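PDB 4PQ1: putative electron transport related protein from Corynebacterium diphtheriae, which probably acts as a thioredoxin-like thiol-disulfide oxidoreductase related to DsbF, exchanging electrons with partner proteins through a CxxC cysteine pair. Local coordinates for residues A[26-31]-A[36-41]; A[68-73]-A[101-106]; A[52-57]-A[89-94]; A[59-64]-A[142-147]. One frame throughout, in Å; residues are numbered along the deposited sequence.

Contact 1: residues A[26-31]-A[36-41]; sequences EIRGEG and SVSLAD
Ile27 and Leu39 meet at one end of a two-stranded antiparallel beta hairpin, strands 28-30 and 36-38, which lies over the edge of the thioredoxin-like core. This is the dense part of the contact. The two side chains run side by side and point the same way, with Ile27 CB 3.6 Å from Leu39 CG and Leu39 CD1 against Ile27 CG1. Ile27 also touches Ile106, Thr113 and Gln116, and Leu39 touches Val47 and Leu49 of strand 46-52. Val37 continues the buried face: its CG2 packs on Gly31 CA at 3.6 Å, and Val37 also touches Ile106 and Pro104. Backbone bonds hold the register. Gly29 and Val37 form a hydrogen-bonded pair, Val37 N to Gly29 O at 2.8 Å and Gly29 N to Val37 O at 2.9 Å, and Leu39 N adds a bond to Ile27 O.

The opposite face of the hairpin is the solvent side. Arg28, exposed and extended from CG to NE, lies over Ser38 without a hydrogen bond to it; its CG turns anti to the backbone N (chi1 -155°), which lays the chain across the neighbouring strand. Ser36 OG sits 4.0 Å from Arg28 NE, at the guanidinium edge, and Ser38 CB approaches that same NE obliquely at 3.4 Å.

Contact 2: residues A[68-73]-A[101-106]; sequences EVHEYL and ITYPSI
The imidazole of His70 carries Tyr103 CB over one face, 3.4 Å above the plane and over the ring centre, so the methylene makes a CH-pi contact only 10° off the ring normal. The phenol ring of Tyr103 does not stack on it: the two planes meet at 51°, with centroids 5.5 Å apart, and Tyr103 CD2 comes closest to His70 CB, at 3.9 Å. One face of the Tyr103 ring is covered instead by Ile101 CG2, from its own segment. Thr102 OG1 comes to His70 CD2 at 3.7 Å from an oblique direction, and it is hydrogen-bonded to Gln67 NE2.

With chi1 at -180°, His70 CG swings away from the backbone N and the ring reaches out from its helix. Here helix 63-73 of the thioredoxin-like fold meets the loop that enters edge strand 105-107 of the central sheet, with Tyr103 also touching Leu66 and Val79.

The union of the two segments is thus apolar in character, a methylene on an aromatic face. The polar hold on the imidazole comes from strand 77-83: ND1 accepts from Val79 N, so the ring is probably neutral with its proton on NE2.

Contact 3: residues A[52-57]-A[89-94]; sequences WGQWCA and KNIAQD
Van der Waals contacts carry most of this junction, and the amide of Gln54 against Ile91 is the largest of them. Gln54 OE1 lies 3.5 Å from Ile91 CD1 and a little farther from CG1, while Gln54 NE2 faces Ile91 CG2 at 4.0 Å, so the branches of the isoleucine spread along the amide. The two side chains cross at about a right angle. A bend at chi2 (80°) folds the Gln54 chain, bringing its amide alongside Ile91, and its CG also comes to 4.2 Å from Ala92 CA.

The apolar contact proper is made by Trp52, whose CH2 corner sits 4.3 Å from Ala92 CB. Phe95 and Val96 of the same helix, and Leu32, pack around that indole as well.

These residues belong to the loop that carries the CxxC pair, probably the redox site, as in other thioredoxin-like proteins. Strand 46-52 ends at Trp52, a type I turn runs from Gly53 to Cys56, and Cys56, disulfide-bonded to Cys59, is the N-cap of the following helix. Helix 89-98 flanks the loop.

Among the polar groups, Ala92 O lies in the plane of the Trp52 ring, at its edge, 3.9 Å from CH2. The indole NE1, on the five-membered ring, is hydrogen-bonded to Ser105 OG. The backbone of Gln54 is also tied: its N to Asp86 OD2, its O to Arg60 NH1.

Contact 4: residues A[59-64]-A[142-147]; sequences CRSESD and LREVTA
Glu62 and Glu144 run alongside one another, heading opposite ways, so their methylenes touch while their carboxylates end up apart. Glu62 CB lies 3.5 Å from Glu144 CG, the two carboxylate planes are turned 88° from one another, and the carboxylate oxygens Glu62 OE2 and Glu144 OE1 stay 5.2 Å apart. Each acid has found its own donor on the opposite segment. Glu144 is extended, with CG anti to the backbone N (chi1 -178°), and reaches back to the helix end, where Ser61 OG donates to the syn lone pair of Glu144 OE1, a short 2.5 Å away. Glu62 goes the other way: its OE2 receives Val145 N at 2.8 Å, nearly straight at 170° and almost along the C-O axis.

The segment 59-64 continues from the CxxC disulfide, Cys59 being the second cysteine, through the kink at Glu62 between helices 57-61 and 63-73 of the thioredoxin-like fold. The segment 142-147 is the loop from strand 137-141 into helix 147-156, so the contact sets the loop before that helix against the junction of helices 57-61 and 63-73, just beyond the disulfide.

Beside the Val145 N bond, a water donates to Glu62 OE2 at 2.9 Å and to Arg143 O, bridging the carboxylate to the loop backbone. Glu62 OE1 accepts from Asn50 ND2, so both oxygens of this buried acid are engaged. Val145 CG2 packs on Glu62 OE2 at 3.3 Å.

How the contacts relate
Contact 1 comes first along the chain, closed before the others open; contacts 2 and 4 share helix 63-73, with contact 2 lying between the segments of contact 4, while contacts 3 and 4 interleave. Contact 1 touches contact 2 through Ile27 and Val37 against Ile106, and contact 3 through Lys89 NZ at Gly31 O. Contacts 2 and 3 adjoin, and their strands 105-107 and 46-52 belong to the same six-stranded mixed sheet. Contacts 3 and 4, centres about 14 Å apart, flank the disulfide, each holding one cysteine, while contacts 1 and 2 pack about edge strand 105-107. Contacts 1 and 4 lie on opposite sides of the chain's centre, nearest atoms about 15 Å apart.

Contact 1: residues A[26-31]-A[36-41]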
loop_
_atom_site.group_PDB
_atom_site.type_symbol
_atom_site.label_atom_id
_atom_site.label_comp_id
_atom_site.label_asym_id
_atom_site.label_seq_id
_atom_site.Cartn_x
_atom_site.Cartn_y
_atom_site.Cartn_z
ATOM N N GLU A 26 -4.206 -7.756 -10.954
ATOM C CA GLU A 26 -3.447 -6.723 -11.635
ATOM C C GLU A 26 -3.806 -5.359 -11.070
ATOM O O GLU A 26 -4.981 -4.982 -11.025
ATOM C CB GLU A 26 -3.713 -6.751 -13.138
ATOM C CG GLU A 26 -2.802 -5.827 -13.931
ATOM C CD GLU A 26 -3.449 -5.320 -15.204
ATOM O OE1 GLU A 26 -4.584 -4.800 -15.123
ATOM O OE2 GLU A 26 -2.828 -5.437 -16.282
ATOM N N ILE A 27 -2.792 -4.632 -10.620
ATOM C CA ILE A 27 -2.991 -3.278 -10.143
ATOM C C ILE A 27 -2.270 -2.320 -11.078
ATOM O O ILE A 27 -1.046 -2.373 -11.217
ATOM C CB ILE A 27 -2.484 -3.076 -8.702
ATOM C CG1 ILE A 27 -2.978 -4.188 -7.777
ATOM C CG2 ILE A 27 -2.938 -1.728 -8.170
ATOM C CD1 ILE A 27 -4.443 -4.120 -7.482
ATOM N N ARG A 28 -3.052 -1.459 -11.723
ATOM C CA ARG A 28 -2.559 -0.409 -12.606
ATOM C C ARG A 28 -3.532 0.757 -12.482
ATOM O O ARG A 28 -4.690 0.539 -12.114
ATOM C CB ARG A 28 -2.459 -0.907 -14.052
ATOM C CG ARG A 28 -1.441 -0.163 -14.911
ATOM C CD ARG A 28 -0.839 -1.075 -15.999
ATOM N NE ARG A 28 0.266 -0.419 -16.710
ATOM C CZ ARG A 28 0.952 -0.953 -17.722
ATOM N NH1 ARG A 28 0.672 -2.181 -18.155
ATOM N NH2 ARG A 28 1.938 -0.260 -18.288
ATOM N N GLY A 29 -3.078 1.981 -12.759
ATOM C CA GLY A 29 -3.965 3.138 -12.711
ATOM C C GLY A 29 -3.346 4.505 -12.974
ATOM O O GLY A 29 -2.135 4.641 -13.173
ATOM N N GLU A 30 -4.194 5.529 -12.988
ATOM C CA GLU A 30 -3.725 6.905 -13.117
ATOM C C GLU A 30 -2.835 7.235 -11.919
ATOM O O GLU A 30 -3.197 6.969 -10.772
ATOM C CB GLU A 30 -4.908 7.889 -13.212
ATOM C CG GLU A 30 -4.483 9.354 -13.312
ATOM C CD GLU A 30 -5.628 10.353 -13.099
ATOM O OE1 GLU A 30 -6.796 10.001 -13.371
ATOM O OE2 GLU A 30 -5.354 11.501 -12.664
ATOM N N GLY A 31 -1.668 7.807 -12.175
ATOM C CA GLY A 31 -0.792 8.180 -11.083
ATOM C C GLY A 31 -1.203 9.501 -10.465
ATOM O O GLY A 31 -1.985 10.251 -11.042
ATOM N N SER A 36 0.867 7.059 -15.480
ATOM C CA SER A 36 0.376 5.791 -14.979
ATOM C C SER A 36 1.247 5.278 -13.846
ATOM O O SER A 36 2.386 5.723 -13.677
ATOM C CB SER A 36 0.321 4.763 -16.107
ATOM O OG SER A 36 0.474 3.443 -15.609
ATOM N N VAL A 37 0.685 4.355 -13.065
ATOM C CA VAL A 37 1.400 3.624 -12.019
ATOM C C VAL A 37 0.950 2.168 -12.082
ATOM O O VAL A 37 -0.245 1.901 -12.196
ATOM C CB VAL A 37 1.123 4.196 -10.610
ATOM C CG1 VAL A 37 1.748 3.319 -9.545
ATOM C CG2 VAL A 37 1.650 5.620 -10.492
ATOM N N SER A 38 1.892 1.231 -12.017
ATOM C CA SER A 38 1.572 -0.187 -12.227
ATOM C C SER A 38 2.441 -1.138 -11.423
ATOM O O SER A 38 3.667 -1.044 -11.490
ATOM C CB SER A 38 1.733 -0.534 -13.695
ATOM O OG SER A 38 3.023 -0.164 -14.132
ATOM N N LEU A 39 1.830 -2.068 -10.687
ATOM C CA LEU A 39 2.622 -3.041 -9.927
ATOM C C LEU A 39 3.518 -3.867 -10.851
ATOM O O LEU A 39 4.590 -4.317 -10.452
ATOM C CB LEU A 39 1.731 -3.977 -9.116
ATOM C CG LEU A 39 0.992 -3.380 -7.922
ATOM C CD1 LEU A 39 0.727 -4.457 -6.872
ATOM C CD2 LEU A 39 1.732 -2.171 -7.324
ATOM N N ALA A 40 3.086 -4.039 -12.096
ATOM C CA ALA A 40 3.838 -4.832 -13.060
ATOM C C ALA A 40 5.218 -4.229 -13.327
ATOM O O ALA A 40 6.119 -4.914 -13.818
ATOM C CB ALA A 40 3.052 -4.973 -14.358
ATOM N N ASP A 41 5.385 -2.952 -12.993
ATOM C CA ASP A 41 6.687 -2.302 -13.126
ATOM C C ASP A 41 7.640 -2.706 -12.008
ATOM O O ASP A 41 8.820 -2.361 -12.040
ATOM C CB ASP A 41 6.533 -0.781 -13.148
ATOM C CG ASP A 41 5.923 -0.273 -14.443
ATOM O OD1 ASP A 41 5.988 -0.998 -15.460
ATOM O OD2 ASP A 41 5.397 0.861 -14.447
#

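Contact 2: residues A[68-73]-A[101-106]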
loop_
_atom_site.group_PDB
_atom_site.type_symbol
_atom_site.label_atom_id
_atom_site.label_comp_id
_atom_site.label_asym_id
_atom_site.label_seq_id
_atom_site.Cartn_x
_atom_site.Cartn_y
_atom_site.Cartn_z
ATOM N N GLU A 68 10.264 6.289 5.083
ATOM C CA GLU A 68 11.433 5.630 5.632
ATOM C C GLU A 68 11.585 4.227 5.039
ATOM O O GLU A 68 12.641 3.867 4.509
ATOM C CB GLU A 68 11.304 5.571 7.148
ATOM C CG GLU A 68 12.519 5.086 7.876
ATOM C CD GLU A 68 12.287 5.081 9.368
ATOM O OE1 GLU A 68 11.612 6.016 9.869
ATOM O OE2 GLU A 68 12.764 4.133 10.029
ATOM N N VAL A 69 10.504 3.457 5.121
ATOM C CA VAL A 69 10.409 2.119 4.539
ATOM C C VAL A 69 10.745 2.126 3.058
ATOM O O VAL A 69 11.486 1.272 2.587
ATOM C CB VAL A 69 8.995 1.531 4.737
ATOM C CG1 VAL A 69 8.848 0.193 4.018
ATOM C CG2 VAL A 69 8.693 1.365 6.210
ATOM N N HIS A 70 10.208 3.095 2.325
ATOM C CA HIS A 70 10.486 3.200 0.893
ATOM C C HIS A 70 11.976 3.285 0.633
ATOM O O HIS A 70 12.514 2.604 -0.243
ATOM C CB HIS A 70 9.805 4.414 0.288
ATOM C CG HIS A 70 10.051 4.567 -1.178
ATOM N ND1 HIS A 70 9.568 3.676 -2.111
ATOM C CD2 HIS A 70 10.732 5.506 -1.876
ATOM C CE1 HIS A 70 9.950 4.050 -3.317
ATOM N NE2 HIS A 70 10.657 5.162 -3.204
ATOM N N GLU A 71 12.634 4.128 1.417
ATOM C CA GLU A 71 14.073 4.282 1.342
ATOM C C GLU A 71 14.807 3.017 1.787
ATOM O O GLU A 71 15.821 2.664 1.207
ATOM C CB GLU A 71 14.511 5.465 2.193
ATOM C CG GLU A 71 14.023 6.792 1.653
ATOM C CD GLU A 71 14.373 7.944 2.565
ATOM O OE1 GLU A 71 14.770 7.683 3.722
ATOM O OE2 GLU A 71 14.250 9.108 2.129
ATOM N N TYR A 72 14.297 2.354 2.821
ATOM C CA TYR A 72 14.929 1.153 3.355
ATOM C C TYR A 72 14.910 0.033 2.313
ATOM O O TYR A 72 15.851 -0.756 2.225
ATOM C CB TYR A 72 14.223 0.709 4.644
ATOM C CG TYR A 72 14.737 -0.584 5.261
ATOM C CD1 TYR A 72 14.259 -1.823 4.840
ATOM C CD2 TYR A 72 15.678 -0.563 6.287
ATOM C CE1 TYR A 72 14.722 -3.016 5.418
ATOM C CE2 TYR A 72 16.147 -1.746 6.872
ATOM C CZ TYR A 72 15.665 -2.962 6.432
ATOM O OH TYR A 72 16.128 -4.121 7.009
ATOM N N LEU A 73 13.845 -0.021 1.517
ATOM C CA LEU A 73 13.720 -1.053 0.492
ATOM C C LEU A 73 14.710 -0.812 -0.640
ATOM O O LEU A 73 15.320 -1.751 -1.150
ATOM C CB LEU A 73 12.293 -1.108 -0.053
ATOM C CG LEU A 73 11.232 -1.745 0.849
ATOM C CD1 LEU A 73 9.836 -1.237 0.494
ATOM C CD2 LEU A 73 11.286 -3.267 0.724
ATOM N N ILE A 101 7.506 13.182 -0.087
ATOM C CA ILE A 101 7.159 11.813 -0.435
ATOM C C ILE A 101 7.655 11.526 -1.845
ATOM O O ILE A 101 7.227 12.171 -2.793
ATOM C CB ILE A 101 5.633 11.584 -0.367
ATOM C CG1 ILE A 101 5.074 11.932 1.022
ATOM C CG2 ILE A 101 5.267 10.181 -0.799
ATOM C CD1 ILE A 101 5.901 11.450 2.175
ATOM N N THR A 102 8.551 10.558 -2.003
ATOM C CA THR A 102 9.142 10.348 -3.314
ATOM C C THR A 102 8.658 9.084 -4.002
ATOM O O THR A 102 9.097 8.789 -5.115
ATOM C CB THR A 102 10.671 10.294 -3.237
ATOM O OG1 THR A 102 11.070 9.140 -2.495
ATOM C CG2 THR A 102 11.202 11.532 -2.545
ATOM N N TYR A 103 7.748 8.348 -3.362
ATOM C CA TYR A 103 7.205 7.139 -3.986
ATOM C C TYR A 103 5.871 7.391 -4.703
ATOM O O TYR A 103 5.128 8.320 -4.346
ATOM C CB TYR A 103 7.065 6.025 -2.948
ATOM C CG TYR A 103 6.198 6.317 -1.747
ATOM C CD1 TYR A 103 4.816 6.147 -1.802
ATOM C CD2 TYR A 103 6.762 6.709 -0.541
ATOM C CE1 TYR A 103 4.016 6.387 -0.691
ATOM C CE2 TYR A 103 5.972 6.949 0.574
ATOM C CZ TYR A 103 4.604 6.783 0.491
ATOM O OH TYR A 103 3.814 7.015 1.586
ATOM N N PRO A 104 5.565 6.571 -5.727
ATOM C CA PRO A 104 4.385 6.853 -6.551
ATOM C C PRO A 104 3.089 6.472 -5.853
ATOM O O PRO A 104 3.105 5.627 -4.946
ATOM C CB PRO A 104 4.608 5.977 -7.778
ATOM C CG PRO A 104 5.320 4.786 -7.239
ATOM C CD PRO A 104 6.184 5.281 -6.100
ATOM N N SER A 105 1.992 7.106 -6.258
ATOM C CA SER A 105 0.667 6.749 -5.769
ATOM C C SER A 105 -0.269 6.549 -6.943
ATOM O O SER A 105 -0.204 7.279 -7.929
ATOM C CB SER A 105 0.093 7.826 -4.833
ATOM O OG SER A 105 0.589 7.705 -3.510
ATOM N N ILE A 106 -1.128 5.545 -6.841
ATOM C CA ILE A 106 -2.242 5.436 -7.762
ATOM C C ILE A 106 -3.355 6.369 -7.307
ATOM O O ILE A 106 -3.768 6.332 -6.144
ATOM C CB ILE A 106 -2.761 3.999 -7.845
ATOM C CG1 ILE A 106 -1.669 3.092 -8.414
ATOM C CG2 ILE A 106 -4.032 3.945 -8.673
ATOM C CD1 ILE A 106 -2.119 1.684 -8.593
#

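Contact 3: residues A[52-57]-A[89-94]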
loop_
_atom_site.group_PDB
_atom_site.type_symbol
_atom_site.label_atom_id
_atom_site.label_comp_id
_atom_site.label_asym_id
_atom_site.label_seq_id
_atom_site.Cartn_x
_atom_site.Cartn_y
_atom_site.Cartn_z
ATOM N N TRP A 52 -4.284 5.725 1.393
ATOM C CA TRP A 52 -4.126 6.951 2.156
ATOM C C TRP A 52 -4.923 8.080 1.521
ATOM O O TRP A 52 -5.409 7.948 0.399
ATOM C CB TRP A 52 -2.646 7.340 2.230
ATOM C CG TRP A 52 -2.082 7.826 0.904
ATOM C CD1 TRP A 52 -1.585 7.059 -0.113
ATOM C CD2 TRP A 52 -1.967 9.192 0.464
ATOM N NE1 TRP A 52 -1.159 7.863 -1.157
ATOM C CE2 TRP A 52 -1.386 9.175 -0.823
ATOM C CE3 TRP A 52 -2.278 10.423 1.043
ATOM C CZ2 TRP A 52 -1.133 10.348 -1.549
ATOM C CZ3 TRP A 52 -2.026 11.594 0.317
ATOM C CH2 TRP A 52 -1.453 11.543 -0.961
ATOM N N GLY A 53 -5.053 9.188 2.249
ATOM C CA GLY A 53 -5.641 10.412 1.720
ATOM C C GLY A 53 -5.107 11.520 2.603
ATOM O O GLY A 53 -4.889 11.291 3.792
ATOM N N GLN A 54 -4.872 12.705 2.045
ATOM C CA GLN A 54 -4.362 13.822 2.850
ATOM C C GLN A 54 -5.366 14.278 3.908
ATOM O O GLN A 54 -4.989 14.934 4.873
ATOM C CB GLN A 54 -3.959 14.999 1.952
ATOM C CG GLN A 54 -5.068 15.538 1.072
ATOM C CD GLN A 54 -6.015 16.455 1.818
ATOM O OE1 GLN A 54 -5.585 17.366 2.532
ATOM N NE2 GLN A 54 -7.314 16.205 1.673
ATOM N N TRP A 55 -6.634 13.920 3.722
ATOM C CA TRP A 55 -7.724 14.298 4.627
ATOM C C TRP A 55 -7.716 13.455 5.898
ATOM O O TRP A 55 -8.527 13.644 6.807
ATOM C CB TRP A 55 -9.071 14.135 3.908
ATOM C CG TRP A 55 -9.147 12.798 3.248
ATOM C CD1 TRP A 55 -8.864 12.504 1.937
ATOM C CD2 TRP A 55 -9.475 11.557 3.877
ATOM N NE1 TRP A 55 -9.027 11.158 1.713
ATOM C CE2 TRP A 55 -9.390 10.555 2.892
ATOM C CE3 TRP A 55 -9.839 11.196 5.177
ATOM C CZ2 TRP A 55 -9.645 9.217 3.172
ATOM C CZ3 TRP A 55 -10.097 9.873 5.447
ATOM C CH2 TRP A 55 -9.997 8.897 4.454
ATOM N N CYS A 56 -6.777 12.521 5.939
ATOM C CA CYS A 56 -6.773 11.423 6.885
ATOM C C CYS A 56 -5.659 11.592 7.910
ATOM O O CYS A 56 -4.481 11.504 7.570
ATOM C CB CYS A 56 -6.638 10.119 6.097
ATOM S SG CYS A 56 -5.998 8.705 6.950
ATOM N N ALA A 57 -6.026 11.855 9.160
ATOM C CA ALA A 57 -5.039 12.232 10.166
ATOM C C ALA A 57 -4.030 11.101 10.446
ATOM O O ALA A 57 -2.825 11.360 10.468
ATOM C CB ALA A 57 -5.726 12.681 11.458
ATOM N N LYS A 89 -7.692 16.304 -6.762
ATOM C CA LYS A 89 -6.360 15.749 -6.949
ATOM C C LYS A 89 -5.268 16.719 -6.498
ATOM O O LYS A 89 -4.239 16.294 -5.960
ATOM C CB LYS A 89 -6.141 15.364 -8.414
ATOM C CG LYS A 89 -4.943 14.466 -8.635
ATOM C CD LYS A 89 -4.776 14.112 -10.098
ATOM C CE LYS A 89 -3.772 12.990 -10.279
ATOM N NZ LYS A 89 -3.606 12.603 -11.712
ATOM N N ASN A 90 -5.495 18.022 -6.679
ATOM C CA ASN A 90 -4.395 18.970 -6.505
ATOM C C ASN A 90 -3.907 19.075 -5.073
ATOM O O ASN A 90 -2.745 19.381 -4.834
ATOM C CB ASN A 90 -4.763 20.362 -7.050
ATOM C CG ASN A 90 -6.030 20.942 -6.462
ATOM O OD1 ASN A 90 -6.789 20.287 -5.744
ATOM N ND2 ASN A 90 -6.286 22.197 -6.811
ATOM N N ILE A 91 -4.769 18.773 -4.117
ATOM C CA ILE A 91 -4.359 18.876 -2.727
ATOM C C ILE A 91 -3.609 17.601 -2.310
ATOM O O ILE A 91 -2.681 17.648 -1.492
ATOM C CB ILE A 91 -5.585 19.157 -1.829
ATOM C CG1 ILE A 91 -5.170 19.562 -0.414
ATOM C CG2 ILE A 91 -6.537 17.996 -1.837
ATOM C CD1 ILE A 91 -6.341 20.075 0.415
ATOM N N ALA A 92 -3.964 16.468 -2.916
ATOM C CA ALA A 92 -3.223 15.235 -2.689
ATOM C C ALA A 92 -1.807 15.381 -3.241
ATOM O O ALA A 92 -0.840 15.028 -2.574
ATOM C CB ALA A 92 -3.944 14.055 -3.319
ATOM N N GLN A 93 -1.679 15.916 -4.450
ATOM C CA GLN A 93 -0.358 16.181 -5.015
ATOM C C GLN A 93 0.451 17.162 -4.169
ATOM O O GLN A 93 1.663 16.993 -3.999
ATOM C CB GLN A 93 -0.479 16.730 -6.422
ATOM C CG GLN A 93 -1.300 15.889 -7.337
ATOM C CD GLN A 93 -1.636 16.633 -8.597
ATOM O OE1 GLN A 93 -1.988 17.821 -8.558
ATOM N NE2 GLN A 93 -1.519 15.953 -9.732
ATOM N N ASP A 94 -0.220 18.188 -3.648
ATOM C CA ASP A 94 0.429 19.177 -2.794
ATOM C C ASP A 94 0.998 18.515 -1.549
ATOM O O ASP A 94 2.101 18.830 -1.116
ATOM C CB ASP A 94 -0.561 20.279 -2.392
ATOM C CG ASP A 94 -0.765 21.330 -3.489
ATOM O OD1 ASP A 94 0.132 21.500 -4.336
ATOM O OD2 ASP A 94 -1.829 21.993 -3.502
#

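Contact 4: residues A[59-64]-A[142-147]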
loop_
_atom_site.group_PDB
_atom_site.type_symbol
_atom_site.label_atom_id
_atom_site.label_comp_id
_atom_site.label_asym_id
_atom_site.label_seq_id
_atom_site.Cartn_x
_atom_site.Cartn_y
_atom_site.Cartn_z
ATOM N N CYS A 59 -3.072 8.876 8.362
ATOM C CA CYS A 59 -2.214 8.807 7.187
ATOM C C CYS A 59 -1.095 9.844 7.263
ATOM O O CYS A 59 0.063 9.504 7.038
ATOM C CB CYS A 59 -3.042 8.974 5.913
ATOM S SG CYS A 59 -4.430 7.803 5.861
ATOM N N ARG A 60 -1.441 11.092 7.597
ATOM C CA ARG A 60 -0.457 12.174 7.789
ATOM C C ARG A 60 0.582 11.814 8.855
ATOM O O ARG A 60 1.789 12.022 8.682
ATOM C CB ARG A 60 -1.169 13.485 8.175
ATOM C CG ARG A 60 -2.171 13.982 7.116
ATOM C CD ARG A 60 -2.656 15.424 7.345
ATOM N NE ARG A 60 -3.405 15.584 8.590
ATOM C CZ ARG A 60 -4.731 15.476 8.688
ATOM N NH1 ARG A 60 -5.463 15.193 7.614
ATOM N NH2 ARG A 60 -5.334 15.642 9.860
ATOM N N SER A 61 0.084 11.274 9.961
ATOM C CA SER A 61 0.896 10.790 11.066
ATOM C C SER A 61 1.917 9.706 10.670
ATOM O O SER A 61 3.074 9.759 11.085
ATOM C CB SER A 61 -0.046 10.260 12.153
ATOM O OG SER A 61 0.642 9.554 13.157
ATOM N N GLU A 62 1.497 8.729 9.862
ATOM C CA GLU A 62 2.368 7.607 9.514
ATOM C C GLU A 62 3.145 7.866 8.218
ATOM O O GLU A 62 3.846 6.989 7.717
ATOM C CB GLU A 62 1.550 6.318 9.373
ATOM C CG GLU A 62 0.676 6.301 8.137
ATOM C CD GLU A 62 0.082 4.929 7.780
ATOM O OE1 GLU A 62 -0.590 4.880 6.730
ATOM O OE2 GLU A 62 0.265 3.917 8.511
ATOM N N SER A 63 3.035 9.077 7.684
ATOM C CA SER A 63 3.564 9.369 6.349
ATOM C C SER A 63 5.087 9.314 6.298
ATOM O O SER A 63 5.663 8.755 5.363
ATOM C CB SER A 63 3.072 10.749 5.876
ATOM O OG SER A 63 3.621 11.098 4.611
ATOM N N ASP A 64 5.737 9.895 7.305
ATOM C CA ASP A 64 7.191 9.896 7.356
ATOM C C ASP A 64 7.753 8.480 7.405
ATOM O O ASP A 64 8.807 8.192 6.827
ATOM C CB ASP A 64 7.682 10.669 8.571
ATOM C CG ASP A 64 7.558 12.179 8.396
ATOM O OD1 ASP A 64 7.504 12.652 7.237
ATOM O OD2 ASP A 64 7.533 12.886 9.426
ATOM N N LEU A 142 -4.628 -3.349 9.150
ATOM C CA LEU A 142 -5.866 -2.570 9.123
ATOM C C LEU A 142 -5.795 -1.474 10.187
ATOM O O LEU A 142 -6.691 -1.304 11.014
ATOM C CB LEU A 142 -7.081 -3.472 9.352
ATOM C CG LEU A 142 -7.165 -4.653 8.369
ATOM C CD1 LEU A 142 -8.320 -5.581 8.727
ATOM C CD2 LEU A 142 -7.264 -4.170 6.913
ATOM N N ARG A 143 -4.699 -0.736 10.144
ATOM C CA ARG A 143 -4.382 0.235 11.149
ATOM C C ARG A 143 -3.202 1.011 10.632
ATOM O O ARG A 143 -2.545 0.574 9.692
ATOM C CB ARG A 143 -4.063 -0.419 12.495
ATOM C CG ARG A 143 -2.913 -1.412 12.457
ATOM C CD ARG A 143 -2.381 -1.650 13.863
ATOM N NE ARG A 143 -1.348 -2.677 13.933
ATOM C CZ ARG A 143 -0.043 -2.434 13.907
ATOM N NH1 ARG A 143 0.400 -1.191 13.803
ATOM N NH2 ARG A 143 0.824 -3.435 13.989
ATOM N N GLU A 144 -2.995 2.195 11.206
ATOM C CA GLU A 144 -1.754 2.923 11.051
ATOM C C GLU A 144 -0.571 2.010 11.427
ATOM O O GLU A 144 -0.674 1.204 12.365
ATOM C CB GLU A 144 -1.783 4.174 11.936
ATOM C CG GLU A 144 -0.560 5.053 11.816
ATOM C CD GLU A 144 -0.686 6.361 12.609
ATOM O OE1 GLU A 144 0.315 7.119 12.625
ATOM O OE2 GLU A 144 -1.765 6.617 13.215
ATOM N N VAL A 145 0.537 2.126 10.696
ATOM C CA VAL A 145 1.730 1.337 10.988
ATOM C C VAL A 145 2.926 2.237 11.269
ATOM O O VAL A 145 2.962 3.373 10.800
ATOM C CB VAL A 145 2.111 0.399 9.822
ATOM C CG1 VAL A 145 1.164 -0.780 9.748
ATOM C CG2 VAL A 145 2.149 1.161 8.491
ATOM N N THR A 146 3.902 1.718 12.019
ATOM C CA THR A 146 5.223 2.335 12.115
ATOM C C THR A 146 6.151 1.740 11.077
ATOM O O THR A 146 5.846 0.712 10.465
ATOM C CB THR A 146 5.893 2.125 13.487
ATOM O OG1 THR A 146 6.125 0.727 13.691
ATOM C CG2 THR A 146 5.040 2.662 14.605
ATOM N N ALA A 147 7.308 2.367 10.903
ATOM C CA ALA A 147 8.281 1.870 9.945
ATOM C C ALA A 147 8.802 0.480 10.359
ATOM O O ALA A 147 9.144 -0.341 9.509
ATOM C CB ALA A 147 9.419 2.856 9.796
HETATM O O HOH W 1 -1.210 1.579 7.685
#